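Local coordinates for protein beta-galacturonidase (Eisenbergiella tayi, PDB 6NCW) that probably hydrolyses terminal beta-linked galacturonate residues from their conjugates, as a glycoside hydrolase family 2 beta-galacturonidase of a gut bacterium, at residues A[159-163]-A[164-168]; A[358-361]-A[362-366]; A[386-389]-A[390-394]. All coordinates share one frame; numbering follows the deposited sequence.

Contact 1: residues A[159-163]-A[164-168]; sequences PFLRK and DGWYG
Leu-161 lies over one face of the Trp-166 indole: its CD1 sits 3.9 Å from the centroid of the six-membered ring and only 13° off the ring normal, the geometry of a CH-pi contact. With CG anti to the backbone N (chi1 -175°), the leucine branch is carried out above the ring, while its CB meets Trp-166 CZ3 at 3.8 Å. Pro-159 CB approaches the same CZ3 more loosely, so proline, leucine and indole share one face of the two-stranded ribbon.

On the other face, Arg-162 and Tyr-167 cross at about a right angle, Arg-162 CG lying 3.5 Å from Tyr-167 CD2. A bend at chi2 (-43°) turns the arginine chain back along its own strand, which sets the guanidinium with one face over Phe-160 CB; its NH2 is salt-bridged to Glu-214. The phenol OH of Tyr-167 donates to Asp-164 OD1, on that oxygen's syn lone pair, at 2.5 Å, tying the turn to the strand.

Between the faces run paired backbone bonds, Phe-160 with Tyr-167 and Arg-162 with Gly-165. Gly-165 closes a type I turn that starts at Arg-162; its phi is positive, and a side chain there would be jammed against the preceding carbonyl oxygen. The whole is an antiparallel beta hairpin, its two strands belonging to the immunoglobulin-like beta-sandwich of this family.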
loop_
_atom_site.group_PDB
_atom_site.type_symbol
_atom_site.label_atom_id
_atom_site.label_comp_id
_atom_site.label_asym_id
_atom_site.label_seq_id
_atom_site.Cartn_x
_atom_site.Cartn_y
_atom_site.Cartn_z
ATOM N N PRO A 159 -49.656 -10.500 5.138
ATOM C CA PRO A 159 -50.499 -10.030 4.032
ATOM C C PRO A 159 -50.840 -11.155 3.066
ATOM O O PRO A 159 -50.091 -12.126 2.913
ATOM C CB PRO A 159 -49.623 -8.971 3.351
ATOM C CG PRO A 159 -48.212 -9.501 3.574
ATOM C CD PRO A 159 -48.223 -10.206 4.916
ATOM N N PHE A 160 -52.004 -11.011 2.420
ATOM C CA PHE A 160 -52.501 -11.929 1.399
ATOM C C PHE A 160 -52.998 -11.118 0.212
ATOM O O PHE A 160 -53.764 -10.165 0.389
ATOM C CB PHE A 160 -53.642 -12.813 1.922
ATOM C CG PHE A 160 -53.256 -13.700 3.067
ATOM C CD1 PHE A 160 -52.564 -14.883 2.845
ATOM C CD2 PHE A 160 -53.582 -13.358 4.363
ATOM C CE1 PHE A 160 -52.207 -15.708 3.890
ATOM C CE2 PHE A 160 -53.230 -14.182 5.417
ATOM C CZ PHE A 160 -52.539 -15.363 5.174
ATOM N N LEU A 161 -52.557 -11.481 -0.990
ATOM C CA LEU A 161 -53.052 -10.867 -2.218
ATOM C C LEU A 161 -54.163 -11.757 -2.771
ATOM O O LEU A 161 -53.904 -12.874 -3.231
ATOM C CB LEU A 161 -51.936 -10.676 -3.239
ATOM C CG LEU A 161 -52.354 -9.930 -4.512
ATOM C CD1 LEU A 161 -52.850 -8.522 -4.212
ATOM C CD2 LEU A 161 -51.212 -9.885 -5.499
ATOM N N ARG A 162 -55.403 -11.274 -2.692
ATOM C CA ARG A 162 -56.553 -11.965 -3.251
ATOM C C ARG A 162 -56.935 -11.340 -4.587
ATOM O O ARG A 162 -56.439 -10.275 -4.969
ATOM C CB ARG A 162 -57.735 -11.921 -2.282
ATOM C CG ARG A 162 -57.471 -12.575 -0.945
ATOM C CD ARG A 162 -56.742 -13.899 -1.097
ATOM N NE ARG A 162 -56.678 -14.648 0.162
ATOM C CZ ARG A 162 -55.765 -15.581 0.440
ATOM N NH1 ARG A 162 -54.807 -15.881 -0.442
ATOM N NH2 ARG A 162 -55.798 -16.205 1.612
ATOM N N LYS A 163 -57.834 -12.024 -5.305
ATOM C CA LYS A 163 -58.307 -11.510 -6.589
ATOM C C LYS A 163 -58.809 -10.076 -6.482
ATOM O O LYS A 163 -58.650 -9.291 -7.421
ATOM C CB LYS A 163 -59.408 -12.414 -7.154
ATOM C CG LYS A 163 -58.973 -13.222 -8.383
ATOM C CD LYS A 163 -60.031 -14.241 -8.821
ATOM C CE LYS A 163 -59.564 -15.045 -10.039
ATOM N NZ LYS A 163 -60.567 -16.050 -10.507
ATOM N N ASP A 164 -59.380 -9.697 -5.344
ATOM C CA ASP A 164 -59.952 -8.366 -5.184
ATOM C C ASP A 164 -59.057 -7.408 -4.396
ATOM O O ASP A 164 -59.489 -6.293 -4.081
ATOM C CB ASP A 164 -61.334 -8.471 -4.530
ATOM C CG ASP A 164 -61.323 -9.319 -3.270
ATOM O OD1 ASP A 164 -61.702 -8.801 -2.191
ATOM O OD2 ASP A 164 -60.922 -10.502 -3.361
ATOM N N GLY A 165 -57.818 -7.798 -4.075
ATOM C CA GLY A 165 -56.957 -6.860 -3.391
ATOM C C GLY A 165 -56.375 -7.451 -2.126
ATOM O O GLY A 165 -56.398 -8.670 -1.911
ATOM N N TRP A 166 -55.858 -6.565 -1.281
ATOM C CA TRP A 166 -55.050 -6.974 -0.140
ATOM C C TRP A 166 -55.920 -7.335 1.056
ATOM O O TRP A 166 -56.803 -6.566 1.453
ATOM C CB TRP A 166 -54.064 -5.867 0.245
ATOM C CG TRP A 166 -52.923 -5.728 -0.730
ATOM C CD1 TRP A 166 -52.736 -4.732 -1.648
ATOM C CD2 TRP A 166 -51.818 -6.637 -0.896
ATOM N NE1 TRP A 166 -51.578 -4.960 -2.371
ATOM C CE2 TRP A 166 -51.000 -6.123 -1.928
ATOM C CE3 TRP A 166 -51.442 -7.823 -0.268
ATOM C CZ2 TRP A 166 -49.825 -6.755 -2.340
ATOM C CZ3 TRP A 166 -50.275 -8.462 -0.692
ATOM C CH2 TRP A 166 -49.487 -7.923 -1.719
ATOM N N TYR A 167 -55.657 -8.508 1.621
ATOM C CA TYR A 167 -56.175 -8.953 2.902
ATOM C C TYR A 167 -55.015 -9.139 3.882
ATOM O O TYR A 167 -53.839 -9.107 3.509
ATOM C CB TYR A 167 -56.982 -10.247 2.739
ATOM C CG TYR A 167 -58.330 -10.033 2.070
ATOM C CD1 TYR A 167 -59.520 -10.205 2.781
ATOM C CD2 TYR A 167 -58.413 -9.643 0.739
ATOM C CE1 TYR A 167 -60.760 -10.004 2.170
ATOM C CE2 TYR A 167 -59.646 -9.440 0.124
ATOM C CZ TYR A 167 -60.812 -9.622 0.843
ATOM O OH TYR A 167 -62.026 -9.415 0.232
ATOM N N GLY A 168 -55.351 -9.315 5.147
ATOM C CA GLY A 168 -54.344 -9.413 6.186
ATOM C C GLY A 168 -54.864 -10.177 7.378
ATOM O O GLY A 168 -56.070 -10.217 7.640
#

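Contact 2: residues A[358-361]-A[362-366]; sequences REMI and TAHYN
Ile-361 sets its CG2 branch against the edge of the Tyr-365 ring, close to the ring plane, with CG2 4.2 Å from CD1 of the tyrosine. A chi1 of -172° places the Tyr-365 ring beside its own carbonyl carbon, where its edge meets the isoleucine one turn earlier. The isoleucine side chain also touches Ile-397 and Leu-400 of the neighbouring helix 384-400. The tyrosine ring also stacks on His-156, and its OH is hydrogen-bonded to Thr-158.

Thr-362 folds its hydroxyl back onto the preceding turn. OG1 lies beside the backbone N (chi1 -56°) and donates to Arg-358 O at 2.7 Å, while the amide N of the same threonine donates to that oxygen at 3.0 Å. The two donors arrive from opposite faces of the carbonyl plane, so this one acceptor is gripped twice by a single residue.

Residues 358 to 364 belong to the late turns of helix 349-364, one of the helices packed outside the parallel strands of the TIM barrel, and Tyr-365 follows them. The i to i+4 ladder continues with Ala-363 N to Glu-359 O and His-364 N to Met-360 O. The second of these is the more bent, 139° at the hydrogen, and His-364 N has an additional weak bond to Ile-361 O at 3.3 Å.

The imidazole of His-364 rises past Met-360 O, with CG 3.3 Å from that oxygen. Its ND1 is hydrogen-bonded to Glu-332, which fixes the rotation of the ring, and both His-364 and Met-360 touch Trp-373 of barrel strand 370-374. The Glu-359 side chain points away from residues 362-366, and its OE2 is hydrogen-bonded to Thr-96 and His-91.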
loop_
_atom_site.group_PDB
_atom_site.type_symbol
_atom_site.label_atom_id
_atom_site.label_comp_id
_atom_site.label_asym_id
_atom_site.label_seq_id
_atom_site.Cartn_x
_atom_site.Cartn_y
_atom_site.Cartn_z
ATOM N N ARG A 358 -35.899 -20.622 15.610
ATOM C CA ARG A 358 -37.067 -20.142 16.354
ATOM C C ARG A 358 -36.943 -18.658 16.669
ATOM O O ARG A 358 -37.875 -17.879 16.425
ATOM C CB ARG A 358 -37.240 -20.940 17.641
ATOM C CG ARG A 358 -37.955 -22.262 17.448
ATOM C CD ARG A 358 -38.167 -22.960 18.789
ATOM N NE ARG A 358 -36.908 -23.476 19.313
ATOM C CZ ARG A 358 -36.451 -24.703 19.069
ATOM N NH1 ARG A 358 -37.161 -25.547 18.323
ATOM N NH2 ARG A 358 -35.286 -25.087 19.578
ATOM N N GLU A 359 -35.787 -18.246 17.196
ATOM C CA GLU A 359 -35.607 -16.855 17.588
ATOM C C GLU A 359 -35.587 -15.930 16.379
ATOM O O GLU A 359 -36.178 -14.841 16.419
ATOM C CB GLU A 359 -34.334 -16.719 18.412
ATOM C CG GLU A 359 -34.455 -17.387 19.790
ATOM C CD GLU A 359 -33.130 -17.368 20.544
ATOM O OE1 GLU A 359 -33.133 -17.567 21.770
ATOM O OE2 GLU A 359 -32.080 -17.139 19.907
ATOM N N MET A 360 -34.944 -16.370 15.287
ATOM C CA MET A 360 -34.854 -15.568 14.071
ATOM C C MET A 360 -36.235 -15.283 13.486
ATOM O O MET A 360 -36.577 -14.129 13.212
ATOM C CB MET A 360 -33.955 -16.291 13.060
ATOM C CG MET A 360 -34.087 -15.898 11.610
ATOM S SD MET A 360 -32.978 -16.899 10.545
ATOM C CE MET A 360 -33.868 -18.441 10.315
ATOM N N ILE A 361 -37.048 -16.316 13.282
ATOM C CA ILE A 361 -38.324 -16.088 12.601
ATOM C C ILE A 361 -39.311 -15.388 13.529
ATOM O O ILE A 361 -40.039 -14.481 13.104
ATOM C CB ILE A 361 -38.891 -17.401 12.027
ATOM C CG1 ILE A 361 -37.952 -17.931 10.935
ATOM C CG2 ILE A 361 -40.283 -17.177 11.426
ATOM C CD1 ILE A 361 -38.396 -19.214 10.268
ATOM N N THR A 362 -39.340 -15.768 14.813
ATOM C CA THR A 362 -40.237 -15.084 15.743
ATOM C C THR A 362 -39.938 -13.586 15.784
ATOM O O THR A 362 -40.857 -12.765 15.787
ATOM C CB THR A 362 -40.127 -15.704 17.139
ATOM O OG1 THR A 362 -40.394 -17.110 17.049
ATOM C CG2 THR A 362 -41.132 -15.072 18.104
ATOM N N ALA A 363 -38.658 -13.212 15.748
ATOM C CA ALA A 363 -38.294 -11.806 15.872
ATOM C C ALA A 363 -38.485 -11.044 14.565
ATOM O O ALA A 363 -38.891 -9.875 14.586
ATOM C CB ALA A 363 -36.842 -11.692 16.346
ATOM N N HIS A 364 -38.219 -11.690 13.425
ATOM C CA HIS A 364 -38.093 -11.035 12.125
ATOM C C HIS A 364 -39.286 -11.260 11.214
ATOM O O HIS A 364 -39.265 -10.799 10.067
ATOM C CB HIS A 364 -36.826 -11.523 11.402
ATOM C CG HIS A 364 -35.557 -11.187 12.119
ATOM N ND1 HIS A 364 -34.315 -11.576 11.662
ATOM C CD2 HIS A 364 -35.337 -10.496 13.268
ATOM C CE1 HIS A 364 -33.385 -11.140 12.495
ATOM N NE2 HIS A 364 -33.977 -10.481 13.479
ATOM N N TYR A 365 -40.338 -11.924 11.704
ATOM C CA TYR A 365 -41.465 -12.329 10.860
ATOM C C TYR A 365 -42.005 -11.188 10.007
ATOM O O TYR A 365 -42.442 -11.406 8.869
ATOM C CB TYR A 365 -42.596 -12.880 11.738
ATOM C CG TYR A 365 -43.708 -13.500 10.928
ATOM C CD1 TYR A 365 -43.713 -14.871 10.650
ATOM C CD2 TYR A 365 -44.732 -12.717 10.408
ATOM C CE1 TYR A 365 -44.733 -15.448 9.886
ATOM C CE2 TYR A 365 -45.746 -13.275 9.645
ATOM C CZ TYR A 365 -45.747 -14.641 9.387
ATOM O OH TYR A 365 -46.765 -15.189 8.625
ATOM N N ASN A 366 -42.018 -9.972 10.548
ATOM C CA ASN A 366 -42.765 -8.889 9.925
ATOM C C ASN A 366 -42.003 -8.136 8.848
ATOM O O ASN A 366 -42.611 -7.293 8.182
ATOM C CB ASN A 366 -43.224 -7.882 10.990
ATOM C CG ASN A 366 -44.271 -8.465 11.922
ATOM O OD1 ASN A 366 -45.162 -9.183 11.482
ATOM N ND2 ASN A 366 -44.153 -8.176 13.214
#

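Contact 3: residues A[386-389]-A[390-394]; sequences GREC and YSEQY
The Tyr-390 ring has the backbone carbonyl of Gly-386 at its edge, near the ring plane, with Gly-386 O 3.2 Å from CD2. That same oxygen accepts from Tyr-390 N in a nearly straight bond, 168° at the hydrogen, so the ring is laid alongside the carbonyl that its own amide uses. The Arg-387 guanidinium, brought round by bends at chi2 and chi3, has Ser-391 CB 4.1 Å from NH1, an oblique and loose approach; NH2 is salt-bridged to Glu-384 and NH1 bonds to Tyr-421.

The side chains of Glu-388 and Glu-392 lie side by side and point the same way, their carboxylate planes 29° apart. Glu-388 OE2 and Glu-392 OE1 are 3.7 Å apart; Lys-350 bridges the pair through salt bridges to Glu-388 OE2 and Glu-392 OE2, which would be expected to offset their mutual repulsion. Also toward helix 349-364, Gln-393 CG lies 3.3 Å from Cys-389 O, and its side chain touches Phe-349, Cys-353 and Ile-357.

Successive i to i+4 bonds show regular alpha-helix here, the helical crossover of a beta-alpha-beta unit between strands 370-374 and 406-410 of the TIM barrel.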
loop_
_atom_site.group_PDB
_atom_site.type_symbol
_atom_site.label_atom_id
_atom_site.label_comp_id
_atom_site.label_asym_id
_atom_site.label_seq_id
_atom_site.Cartn_x
_atom_site.Cartn_y
_atom_site.Cartn_z
ATOM N N GLY A 386 -26.845 -35.656 7.304
ATOM C CA GLY A 386 -27.100 -34.283 6.890
ATOM C C GLY A 386 -28.532 -34.080 6.437
ATOM O O GLY A 386 -29.202 -33.138 6.867
ATOM N N ARG A 387 -29.029 -34.983 5.581
ATOM C CA ARG A 387 -30.393 -34.862 5.059
ATOM C C ARG A 387 -31.427 -34.837 6.185
ATOM O O ARG A 387 -32.409 -34.091 6.115
ATOM C CB ARG A 387 -30.681 -36.014 4.086
ATOM C CG ARG A 387 -32.062 -35.998 3.436
ATOM C CD ARG A 387 -32.598 -37.424 3.236
ATOM N NE ARG A 387 -32.634 -38.193 4.494
ATOM C CZ ARG A 387 -33.540 -38.036 5.459
ATOM N NH1 ARG A 387 -34.500 -37.129 5.336
ATOM N NH2 ARG A 387 -33.480 -38.776 6.562
ATOM N N GLU A 388 -31.221 -35.648 7.232
ATOM C CA GLU A 388 -32.148 -35.652 8.361
ATOM C C GLU A 388 -32.216 -34.278 9.015
ATOM O O GLU A 388 -33.302 -33.795 9.346
ATOM C CB GLU A 388 -31.738 -36.726 9.380
ATOM C CG GLU A 388 -32.489 -36.673 10.733
ATOM C CD GLU A 388 -31.893 -37.635 11.765
ATOM O OE1 GLU A 388 -31.913 -38.863 11.534
ATOM O OE2 GLU A 388 -31.377 -37.163 12.802
ATOM N N CYS A 389 -31.065 -33.615 9.166
ATOM C CA CYS A 389 -31.038 -32.262 9.718
ATOM C C CYS A 389 -31.712 -31.260 8.785
ATOM O O CYS A 389 -32.497 -30.417 9.235
ATOM C CB CYS A 389 -29.593 -31.833 9.984
ATOM S SG CYS A 389 -28.709 -32.852 11.183
ATOM N N TYR A 390 -31.379 -31.291 7.487
ATOM C CA TYR A 390 -32.041 -30.371 6.567
ATOM C C TYR A 390 -33.550 -30.532 6.663
ATOM O O TYR A 390 -34.283 -29.545 6.725
ATOM C CB TYR A 390 -31.564 -30.589 5.122
ATOM C CG TYR A 390 -30.256 -29.908 4.773
ATOM C CD1 TYR A 390 -30.233 -28.692 4.077
ATOM C CD2 TYR A 390 -29.035 -30.480 5.135
ATOM C CE1 TYR A 390 -29.015 -28.074 3.742
ATOM C CE2 TYR A 390 -27.822 -29.875 4.811
ATOM C CZ TYR A 390 -27.814 -28.677 4.118
ATOM O OH TYR A 390 -26.601 -28.098 3.821
ATOM N N SER A 391 -34.031 -31.779 6.699
ATOM C CA SER A 391 -35.471 -32.009 6.737
ATOM C C SER A 391 -36.074 -31.422 8.004
ATOM O O SER A 391 -37.083 -30.716 7.951
ATOM C CB SER A 391 -35.781 -33.509 6.630
ATOM O OG SER A 391 -37.173 -33.729 6.413
ATOM N N GLU A 392 -35.444 -31.680 9.154
ATOM C CA GLU A 392 -35.959 -31.174 10.421
ATOM C C GLU A 392 -36.062 -29.655 10.420
ATOM O O GLU A 392 -37.042 -29.090 10.930
ATOM C CB GLU A 392 -35.058 -31.616 11.574
ATOM C CG GLU A 392 -34.994 -33.097 11.820
ATOM C CD GLU A 392 -33.971 -33.432 12.896
ATOM O OE1 GLU A 392 -33.958 -34.581 13.402
ATOM O OE2 GLU A 392 -33.170 -32.531 13.231
ATOM N N GLN A 393 -35.048 -28.977 9.875
ATOM C CA GLN A 393 -35.009 -27.521 9.964
ATOM C C GLN A 393 -35.942 -26.881 8.948
ATOM O O GLN A 393 -36.575 -25.864 9.241
ATOM C CB GLN A 393 -33.564 -27.035 9.799
ATOM C CG GLN A 393 -32.671 -27.582 10.901
ATOM C CD GLN A 393 -31.249 -27.071 10.855
ATOM O OE1 GLN A 393 -30.967 -25.970 10.361
ATOM N NE2 GLN A 393 -30.332 -27.875 11.382
ATOM N N TYR A 394 -36.041 -27.465 7.755
ATOM C CA TYR A 394 -37.010 -26.984 6.780
ATOM C C TYR A 394 -38.432 -27.082 7.317
ATOM O O TYR A 394 -39.243 -26.167 7.107
ATOM C CB TYR A 394 -36.883 -27.790 5.489
ATOM C CG TYR A 394 -35.822 -27.326 4.512
ATOM C CD1 TYR A 394 -35.001 -28.245 3.883
ATOM C CD2 TYR A 394 -35.679 -25.982 4.175
ATOM C CE1 TYR A 394 -34.055 -27.858 2.968
ATOM C CE2 TYR A 394 -34.720 -25.577 3.247
ATOM C CZ TYR A 394 -33.912 -26.530 2.649
ATOM O OH TYR A 394 -32.956 -26.180 1.717
#

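Contacts 2 and 3 lie on helices 349-364 and 384-400 of the TIM barrel, with centres about 19 Å apart and nearest atoms about 7 Å. The two helices pack directly against each other. Contact 1, in the beta-sandwich, is about 23 Å from contact 2 and 33 Å from contact 3, centre to centre; Tyr-403 bridges part of the gap, touching both Phe-160 and Tyr-365. Of the galacturonate-binding residues, Asn-377 is about 7 Å from Tyr-390 and about 11 Å from Met-360, side chain to side chain, and a bound glycerol lies about 10 Å from the Tyr-390 side chain, whereas contact 1 is remote from the site.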